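Local atomic coordinates of probable ABC transporter phosphite binding protein PhnD1 (Prochlorococcus marinus str. MIT 9301, PDB entry 5LQ8), a protein that binds inorganic phosphite strongly, and methylphosphonate and phosphate only very weakly, probably as the solute-binding component of an ABC transporter. Residues 13-18 with 157-162; 125-130 with 203-208. All coordinates share one frame; numbering follows the deposited sequence. Where two conformers were deposited one is given.

Interaction 1 (13-18 with 157-162). With GB (methylphosphonic acid ester group), chain B.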
ATOM      1  N   ASP A  13       5.095   0.410   3.486  1.00 20.85           N
ATOM      2  CA  ASP A  13       5.149   0.612   2.040  1.00 21.79           C
ATOM      3  C   ASP A  13       6.081   1.708   1.560  1.00 22.04           C
ATOM      4  O   ASP A  13       6.292   1.891   0.344  1.00 22.86           O
ATOM      5  CB  ASP A  13       3.714   0.877   1.535  1.00 21.87           C
ATOM      6  CG  ASP A  13       3.142   2.245   1.949  1.00 25.76           C
ATOM      7  OD1 ASP A  13       3.525   2.783   2.994  1.00 21.40           O
ATOM      8  OD2 ASP A  13       2.276   2.776   1.243  1.00 29.97           O
ATOM      9  N   GLN A  14       6.581   2.442   2.538  1.00 20.70           N
ATOM     10  CA  GLN A  14       7.441   3.602   2.363  1.00 22.68           C
ATOM     11  C   GLN A  14       8.502   3.538   3.458  1.00 24.19           C
ATOM     12  O   GLN A  14       8.384   2.765   4.386  1.00 20.81           O
ATOM     13  CB  GLN A  14       6.622   4.908   2.467  1.00 24.61           C
ATOM     14  CG  GLN A  14       5.782   5.130   1.237  1.00 30.06           C
ATOM     15  CD  GLN A  14       4.927   6.354   1.405  1.00 30.97           C
ATOM     16  OE1 GLN A  14       3.839   6.271   1.948  1.00 51.39           O
ATOM     17  NE2 GLN A  14       5.403   7.460   0.934  1.00 32.11           N
ATOM     18  N   ASN A  15       9.524   4.371   3.354  1.00 21.76           N
ATOM     19  CA  ASN A  15      10.534   4.478   4.395  1.00 23.98           C
ATOM     20  C   ASN A  15       9.928   4.812   5.748  1.00 23.00           C
ATOM     21  O   ASN A  15       8.905   5.503   5.850  1.00 22.80           O
ATOM     22  CB  ASN A  15      11.592   5.536   4.039  1.00 22.78           C
ATOM     23  CG  ASN A  15      12.415   5.166   2.848  1.00 35.01           C
ATOM     24  OD1 ASN A  15      12.666   3.965   2.579  1.00 26.36           O
ATOM     25  ND2 ASN A  15      12.858   6.196   2.108  1.00 31.51           N
ATOM     26  N   GLN A  16      10.568   4.287   6.791  1.00 22.07           N
ATOM     27  CA  GLN A  16      10.072   4.391   8.168  1.00 21.84           C
ATOM     28  C   GLN A  16       9.946   5.832   8.660  1.00 20.13           C
ATOM     29  O   GLN A  16       9.070   6.130   9.468  1.00 23.05           O
ATOM     30  CB  GLN A  16      10.943   3.564   9.150  1.00 21.36           C
ATOM     31  CG  GLN A  16      10.289   3.401  10.505  1.00 21.12           C
ATOM     32  CD  GLN A  16       8.983   2.608  10.400  1.00 21.84           C
ATOM     33  OE1 GLN A  16       8.928   1.574   9.732  1.00 25.60           O
ATOM     34  NE2 GLN A  16       7.938   3.098  11.039  1.00 21.08           N
ATOM     35  N   ASP A  17      10.819   6.721   8.191  1.00 22.93           N
ATOM     36  CA  ASP A  17      10.711   8.141   8.604  1.00 28.11           C
ATOM     37  C   ASP A  17       9.356   8.756   8.207  1.00 25.60           C
ATOM     38  O   ASP A  17       8.718   9.482   8.984  1.00 27.48           O
ATOM     39  CB  ASP A  17      11.932   9.024   8.171  1.00 30.19           C
ATOM     40  CG  ASP A  17      12.136   9.150   6.652  1.00 47.90           C
ATOM     41  OD1 ASP A  17      11.646   8.342   5.835  1.00 37.47           O
ATOM     42  OD2 ASP A  17      12.871  10.091   6.263  1.00 53.92           O
ATOM     43  N   VAL A  18       8.907   8.420   7.004  1.00 26.07           N
ATOM     44  CA  VAL A  18       7.616   8.867   6.495  1.00 30.23           C
ATOM     45  C   VAL A  18       6.463   8.216   7.302  1.00 25.60           C
ATOM     46  O   VAL A  18       5.474   8.869   7.675  1.00 22.99           O
ATOM     47  CB  VAL A  18       7.476   8.543   4.987  1.00 33.48           C
ATOM     48  CG1 VAL A  18       6.025   8.712   4.511  1.00 29.42           C
ATOM     49  CG2 VAL A  18       8.462   9.396   4.173  1.00 39.36           C
ATOM     50  N   SER A 157       9.211  -2.496  -0.392  1.00 18.00           N
ATOM     51  CA  SER A 157       8.559  -1.201  -0.239  1.00 20.68           C
ATOM     52  C   SER A 157       8.677  -0.443  -1.551  1.00 17.53           C
ATOM     53  O   SER A 157       9.591  -0.685  -2.365  1.00 21.06           O
ATOM     54  CB  SER A 157       9.155  -0.405   0.932  1.00 26.27           C
ATOM     55  OG  SER A 157      10.133   0.530   0.478  1.00 23.22           O
ATOM     56  N   HIS A 158       7.776   0.523  -1.723  1.00 18.50           N
ATOM     57  CA  HIS A 158       7.812   1.338  -2.946  1.00 15.94           C
ATOM     58  C   HIS A 158       9.005   2.271  -3.019  1.00 19.78           C
ATOM     59  O   HIS A 158       9.554   2.502  -4.094  1.00 20.49           O
ATOM     60  CB  HIS A 158       6.480   2.092  -3.139  1.00 18.88           C
ATOM     61  CG  HIS A 158       5.308   1.172  -3.132  1.00 18.52           C
ATOM     62  ND1 HIS A 158       5.159   0.180  -4.067  1.00 22.08           N
ATOM     63  CD2 HIS A 158       4.297   1.019  -2.243  1.00 19.84           C
ATOM     64  CE1 HIS A 158       4.093  -0.534  -3.769  1.00 18.46           C
ATOM     65  NE2 HIS A 158       3.562  -0.075  -2.656  1.00 15.87           N
ATOM     66  N   ASP A 159       9.392   2.803  -1.867  1.00 19.81           N
ATOM     67  CA  ASP A 159      10.620   3.616  -1.817  1.00 20.05           C
ATOM     68  C   ASP A 159      11.861   2.776  -2.157  1.00 24.55           C
ATOM     69  O   ASP A 159      12.764   3.213  -2.869  1.00 19.96           O
ATOM     70  CB  ASP A 159      10.793   4.309  -0.455  1.00 23.27           C
ATOM     71  CG  ASP A 159       9.923   5.548  -0.294  1.00 24.95           C
ATOM     72  OD1 ASP A 159       9.473   6.172  -1.304  1.00 27.65           O
ATOM     73  OD2 ASP A 159       9.694   5.875   0.883  1.00 27.33           O
ATOM     74  N   ALA A 160      11.863   1.534  -1.669  1.00 19.26           N
ATOM     75  CA  ALA A 160      13.002   0.622  -1.923  1.00 22.97           C
ATOM     76  C   ALA A 160      13.127   0.194  -3.391  1.00 21.32           C
ATOM     77  O   ALA A 160      14.216   0.077  -3.931  1.00 22.20           O
ATOM     78  CB  ALA A 160      12.968  -0.576  -1.006  1.00 19.51           C
ATOM     79  N   THR A 161      11.975   0.031  -4.056  1.00 17.27           N
ATOM     80  CA  THR A 161      11.979  -0.237  -5.478  1.00 14.98           C
ATOM     81  C   THR A 161      12.610   0.892  -6.297  1.00 22.45           C
ATOM     82  O   THR A 161      13.439   0.683  -7.152  1.00 19.68           O
ATOM     83  CB  THR A 161      10.538  -0.470  -5.957  1.00 17.31           C
ATOM     84  OG1 THR A 161       9.979  -1.599  -5.228  1.00 18.33           O
ATOM     85  CG2 THR A 161      10.497  -0.704  -7.439  1.00 20.72           C
ATOM     86  N   ILE A 162      12.176   2.092  -5.988  1.00 21.78           N
ATOM     87  CA  ILE A 162      12.725   3.276  -6.661  1.00 19.14           C
ATOM     88  C   ILE A 162      14.255   3.308  -6.473  1.00 22.36           C
ATOM     89  O   ILE A 162      15.026   3.484  -7.408  1.00 21.19           O
ATOM     90  CB  ILE A 162      12.066   4.565  -6.109  1.00 19.79           C
ATOM     91  CG1 ILE A 162      10.643   4.658  -6.625  1.00 24.69           C
ATOM     92  CG2 ILE A 162      12.889   5.810  -6.510  1.00 24.44           C
ATOM     93  CD1 ILE A 162       9.849   5.828  -6.048  1.00 36.47           C
TER
HETATM   94  P1   GB B 401       0.270  -1.961  -1.622  1.00 16.90           P
HETATM   95  O1   GB B 401      -0.353  -3.324  -1.335  1.00 17.65           O
HETATM   96  O2   GB B 401      -0.184  -1.408  -2.990  1.00 16.26           O
HETATM   97  C1   GB B 401      -0.427  -0.955  -0.421  1.00 18.41           C
HETATM   98  O3   GB B 401       1.792  -1.987  -1.470  1.00 19.44           O
HETATM   99  O   HOH W   1      11.420   1.258   2.637  1.00 23.94           O
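Asp159, in the first turn of helix 158-167, extends its carboxylate to the backbone of Asn15, where the N-H of Asn15 points almost straight at OD2 (Asn15 N to Asp159 OD2, 2.9 Å). The oxygen is met on its anti side, 21° out of the carboxylate plane. That same oxygen rests against the chain of Gln14, with Asp159 OD2 3.6 Å from Gln14 CB. The amide of Asn15 is inclined to the carboxylate, and although Asn15 ND2 stands 3.4 Å from Asp159 OD2, the angle is too poor for a bond; the grip is therefore on the backbone.

A second link comes from the helix start. His158 N donates to Asp13 O over 2.9 Å, approaching from above the carbonyl plane, 42° out of it. With CG anti to the carbonyl carbon (chi1 -55°), the His158 imidazole lies beside Asp13, its CD2 3.8 Å from Asp13 CB, and turns NE2 to the bound methylphosphonate. His158 NE2 donates to O3 of that ligand at 2.9 Å, with the phosphorus in the ring plane.

Behind this shell, Ser157 is the N-cap: its OG accepts from Ala160 N at 2.9 Å. One water, donating to Asn15 OD1 and hydrogen-bonded to Ser157 OG, bridges the two segments. Asp13 OD2 is hydrogen-bonded to Tyr206 OH, and Asp159 OD1 has a weak bond to Asn183 ND2.

The contact joins, across the ligand cleft, the loop after strand 5-10 in one lobe and the start of helix 158-167 in the other. Val179 of helix 177-186 touches Gln14, His158 and Asp159, while Leu175 of strand 172-176 and Tyr46 of helix 46-54 also touch the His158 side chain.

Interaction 2 (125-130 with 203-208); sequences NSTSGR and YVDYHW. With GB (methylphosphonic acid ester group), chain B.
The phenol of Tyr203 slants past the start of helix 127-139, its CE1 4.1 Å from the methyl CG2 of Thr127. Its OH sits closely against Ser128, 3.0 Å from Ser128 CB, and is hydrogen-bonded to Ser92 OG, outside both segments. Tyr206 lays one ring face over the methyl C1 of the bound methylphosphonate; the model places the two too close, so the exact spacing there is doubtful. A leucine in place of Tyr206 would probably leave the ligand methyl without its flat aromatic cover and Asp13 without its hydroxyl partner. At the edge of the His207 ring, ND1 donates to Asp205 O over 3.1 Å, in the carbonyl plane, which ties the loop at Asp205 to the beginning of strand 207-210.

Most of the binding groups sit at the helix N-terminus. Thr127 N donates to O1 of the ligand at 2.7 Å, nearly straight at 173°, and Thr127 OG1 donates to the same oxygen. With its OG set between the backbone N and the carbonyl carbon (chi1 69°), Ser128 can grip ligand O2 twice, through N and through OG at 2.7 Å. Ser126, the N-cap, accepts from Gly129 N at 2.8 Å while its OG donates to ligand O3, so one hydroxyl both caps the helix and holds the ligand.

Asp205 faces this cluster from the other segment. Its OD1 accepts from Gly65 N, and its OD2 lies 2.5 Å from ligand O2. Two oxygens so close suggest that one acid group holds a proton. The chemistry thus combines an anion at a helix N-terminus, where backbone N-H groups and the helix dipole probably stabilise charge, with a carboxylate whose close approach to ligand O2 probably depends on that proton.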
ATOM      1  N   ASN A 125       3.939  -9.216  -0.962  1.00 15.98           N
ATOM      2  CA  ASN A 125       2.522  -9.049  -0.649  1.00 17.23           C
ATOM      3  C   ASN A 125       1.916  -7.699  -1.006  1.00 17.17           C
ATOM      4  O   ASN A 125       0.861  -7.350  -0.520  1.00 16.30           O
ATOM      5  CB  ASN A 125       2.255  -9.384   0.837  1.00 20.88           C
ATOM      6  CG  ASN A 125       2.525 -10.835   1.097  1.00 28.01           C
ATOM      7  OD1 ASN A 125       1.945 -11.687   0.453  1.00 29.55           O
ATOM      8  ND2 ASN A 125       3.479 -11.113   1.950  1.00 37.50           N
ATOM      9  N   SER A 126       2.613  -6.964  -1.842  1.00 16.18           N
ATOM     10  CA  SER A 126       2.149  -5.631  -2.330  1.00 17.64           C
ATOM     11  C   SER A 126       1.188  -5.781  -3.469  1.00 18.13           C
ATOM     12  O   SER A 126       1.387  -6.588  -4.357  1.00 17.10           O
ATOM     13  CB  SER A 126       3.337  -4.787  -2.789  1.00 17.15           C
ATOM     14  OG  SER A 126       2.875  -3.555  -3.329  1.00 15.19           O
ATOM     15  N   THR A 127       0.125  -4.980  -3.414  1.00 11.89           N
ATOM     16  CA  THR A 127      -0.878  -4.915  -4.470  1.00 14.02           C
ATOM     17  C   THR A 127      -0.322  -4.165  -5.705  1.00 17.30           C
ATOM     18  O   THR A 127      -0.268  -4.677  -6.822  1.00 17.72           O
ATOM     19  CB  THR A 127      -2.125  -4.174  -3.965  1.00 17.19           C
ATOM     20  OG1 THR A 127      -2.458  -4.603  -2.647  1.00 16.75           O
ATOM     21  CG2 THR A 127      -3.339  -4.435  -4.860  1.00 18.72           C
ATOM     22  N   SER A 128       0.114  -2.946  -5.438  1.00 18.49           N
ATOM     23  CA  SER A 128       0.627  -2.030  -6.461  1.00 18.82           C
ATOM     24  C   SER A 128       2.070  -2.267  -6.883  1.00 18.68           C
ATOM     25  O   SER A 128       2.468  -1.855  -7.962  1.00 19.25           O
ATOM     26  CB  SER A 128       0.429  -0.561  -6.054  1.00 21.07           C
ATOM     27  OG  SER A 128       1.265  -0.216  -4.947  1.00 18.88           O
ATOM     28  N   GLY A 129       2.847  -2.972  -6.033  1.00 15.61           N
ATOM     29  CA  GLY A 129       4.217  -3.271  -6.339  1.00 19.39           C
ATOM     30  C   GLY A 129       4.518  -4.737  -6.676  1.00 18.07           C
ATOM     31  O   GLY A 129       5.596  -5.044  -7.091  1.00 18.88           O
ATOM     32  N   ARG A 130       3.518  -5.605  -6.593  1.00 16.14           N
ATOM     33  CA  ARG A 130       3.707  -7.021  -6.961  1.00 17.43           C
ATOM     34  C   ARG A 130       2.482  -7.681  -7.627  1.00 14.28           C
ATOM     35  O   ARG A 130       2.604  -8.170  -8.734  1.00 16.57           O
ATOM     36  CB  ARG A 130       4.146  -7.831  -5.759  1.00 18.58           C
ATOM     37  CG  ARG A 130       4.619  -9.248  -6.100  1.00 17.78           C
ATOM     38  CD  ARG A 130       3.471 -10.277  -6.159  1.00 22.88           C
ATOM     39  NE  ARG A 130       3.961 -11.555  -6.698  1.00 23.29           N
ATOM     40  CZ  ARG A 130       4.658 -12.478  -6.014  1.00 23.30           C
ATOM     41  NH1 ARG A 130       4.904 -12.312  -4.732  1.00 19.39           N
ATOM     42  NH2 ARG A 130       5.108 -13.587  -6.633  1.00 27.52           N
ATOM     43  N   TYR A 203      -7.227  -0.377 -10.335  1.00 23.65           N
ATOM     44  CA  TYR A 203      -7.693  -1.419  -9.448  1.00 25.09           C
ATOM     45  C   TYR A 203      -7.893  -0.770  -8.056  1.00 21.70           C
ATOM     46  O   TYR A 203      -7.584   0.423  -7.902  1.00 26.06           O
ATOM     47  CB  TYR A 203      -6.661  -2.576  -9.435  1.00 23.91           C
ATOM     48  CG  TYR A 203      -5.265  -2.075  -9.159  1.00 21.84           C
ATOM     49  CD1 TYR A 203      -4.843  -1.882  -7.863  1.00 20.29           C
ATOM     50  CD2 TYR A 203      -4.383  -1.794 -10.186  1.00 21.44           C
ATOM     51  CE1 TYR A 203      -3.606  -1.382  -7.601  1.00 19.14           C
ATOM     52  CE2 TYR A 203      -3.111  -1.274  -9.952  1.00 20.22           C
ATOM     53  CZ  TYR A 203      -2.713  -1.094  -8.624  1.00 18.67           C
ATOM     54  OH  TYR A 203      -1.449  -0.601  -8.334  1.00 21.00           O
ATOM     55  N   VAL A 204      -8.453  -1.501  -7.098  1.00 23.31           N
ATOM     56  CA  VAL A 204      -8.655  -0.975  -5.731  1.00 23.26           C
ATOM     57  C   VAL A 204      -7.414  -1.277  -4.892  1.00 22.04           C
ATOM     58  O   VAL A 204      -6.772  -2.336  -5.052  1.00 24.21           O
ATOM     59  CB  VAL A 204      -9.888  -1.602  -5.028  0.50 28.52           C
ATOM     60  CG1 VAL A 204      -9.704  -3.071  -4.715  0.50 33.05           C
ATOM     61  CG2 VAL A 204     -10.259  -0.856  -3.760  0.50 44.04           C
ATOM     62  N   ASP A 205      -7.116  -0.414  -3.939  1.00 20.89           N
ATOM     63  CA  ASP A 205      -5.930  -0.680  -3.090  1.00 18.70           C
ATOM     64  C   ASP A 205      -6.096  -0.421  -1.583  1.00 17.78           C
ATOM     65  O   ASP A 205      -6.705  -1.239  -0.834  1.00 19.14           O
ATOM     66  CB  ASP A 205      -4.692   0.003  -3.703  1.00 20.37           C
ATOM     67  CG  ASP A 205      -3.363  -0.592  -3.181  1.00 20.64           C
ATOM     68  OD1 ASP A 205      -3.412  -1.377  -2.223  1.00 18.31           O
ATOM     69  OD2 ASP A 205      -2.292  -0.280  -3.740  1.00 16.07           O
ATOM     70  N   TYR A 206      -5.566   0.703  -1.119  1.00 17.53           N
ATOM     71  CA  TYR A 206      -5.402   0.894   0.332  1.00 21.64           C
ATOM     72  C   TYR A 206      -6.738   1.006   1.070  1.00 23.63           C
ATOM     73  O   TYR A 206      -7.711   1.539   0.557  1.00 22.13           O
ATOM     74  CB  TYR A 206      -4.563   2.097   0.676  1.00 21.01           C
ATOM     75  CG  TYR A 206      -3.114   2.013   0.271  1.00 19.61           C
ATOM     76  CD1 TYR A 206      -2.134   1.837   1.236  1.00 22.46           C
ATOM     77  CD2 TYR A 206      -2.704   2.206  -1.050  1.00 20.42           C
ATOM     78  CE1 TYR A 206      -0.803   1.791   0.870  1.00 22.22           C
ATOM     79  CE2 TYR A 206      -1.367   2.163  -1.410  1.00 24.09           C
ATOM     80  CZ  TYR A 206      -0.419   1.964  -0.438  1.00 28.99           C
ATOM     81  OH  TYR A 206       0.917   1.883  -0.744  1.00 29.22           O
ATOM     82  N   HIS A 207      -6.751   0.507   2.296  1.00 19.82           N
ATOM     83  CA  HIS A 207      -7.851   0.674   3.195  1.00 20.52           C
ATOM     84  C   HIS A 207      -7.506   0.427   4.631  1.00 18.48           C
ATOM     85  O   HIS A 207      -6.593  -0.338   4.946  1.00 19.23           O
ATOM     86  CB  HIS A 207      -9.042  -0.182   2.821  1.00 22.97           C
ATOM     87  CG  HIS A 207      -8.768  -1.640   2.750  1.00 18.42           C
ATOM     88  ND1 HIS A 207      -7.949  -2.204   1.793  1.00 20.40           N
ATOM     89  CD2 HIS A 207      -9.260  -2.665   3.482  1.00 17.75           C
ATOM     90  CE1 HIS A 207      -7.932  -3.517   1.956  1.00 23.93           C
ATOM     91  NE2 HIS A 207      -8.717  -3.823   2.968  1.00 23.68           N
ATOM     92  N   TRP A 208      -8.255   1.094   5.498  1.00 17.65           N
ATOM     93  CA  TRP A 208      -8.216   0.870   6.923  1.00 19.66           C
ATOM     94  C   TRP A 208      -9.091  -0.286   7.301  1.00 20.57           C
ATOM     95  O   TRP A 208     -10.219  -0.402   6.850  1.00 21.02           O
ATOM     96  CB  TRP A 208      -8.719   2.101   7.701  1.00 19.39           C
ATOM     97  CG  TRP A 208      -7.849   3.300   7.745  1.00 20.75           C
ATOM     98  CD1 TRP A 208      -8.008   4.441   7.051  1.00 23.39           C
ATOM     99  CD2 TRP A 208      -6.692   3.482   8.562  1.00 16.40           C
ATOM    100  NE1 TRP A 208      -7.034   5.335   7.391  1.00 21.42           N
ATOM    101  CE2 TRP A 208      -6.208   4.758   8.319  1.00 19.91           C
ATOM    102  CE3 TRP A 208      -6.012   2.664   9.461  1.00 18.04           C
ATOM    103  CZ2 TRP A 208      -5.081   5.248   8.961  1.00 20.62           C
ATOM    104  CZ3 TRP A 208      -4.873   3.180  10.126  1.00 23.02           C
ATOM    105  CH2 TRP A 208      -4.429   4.433   9.849  1.00 25.09           C
TER
HETATM  106  P1   GB B 401       0.270  -1.961  -1.622  1.00 16.90           P
HETATM  107  O1   GB B 401      -0.353  -3.324  -1.335  1.00 17.65           O
HETATM  108  O2   GB B 401      -0.184  -1.408  -2.990  1.00 16.26           O
HETATM  109  C1   GB B 401      -0.427  -0.955  -0.421  1.00 18.41           C
HETATM  110  O3   GB B 401       1.792  -1.987  -1.470  1.00 19.44           O

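The two contacts lie about 14 Å apart, centre to centre, and meet at one methylphosphonate. Their segments alternate along the chain, in the order 13-18, 125-130, 157-162, 203-208. Each interaction pairs a segment associated with the sheet containing strand 5-10 with one from the lobe built on the sheet containing strand 119-121. The strand orders and the exchange of strands between lobes fit a type II periplasmic binding protein. Directly between the contacts, His158 CE1 packs 3.1 Å from Ser128 OG. Interaction 2 lies nearer the centre of the chain (about 5 Å from it, centre to centre, against about 10 Å for interaction 1), and both bridge the two lobes around the ligand, consistent with a closed, ligand-bound state.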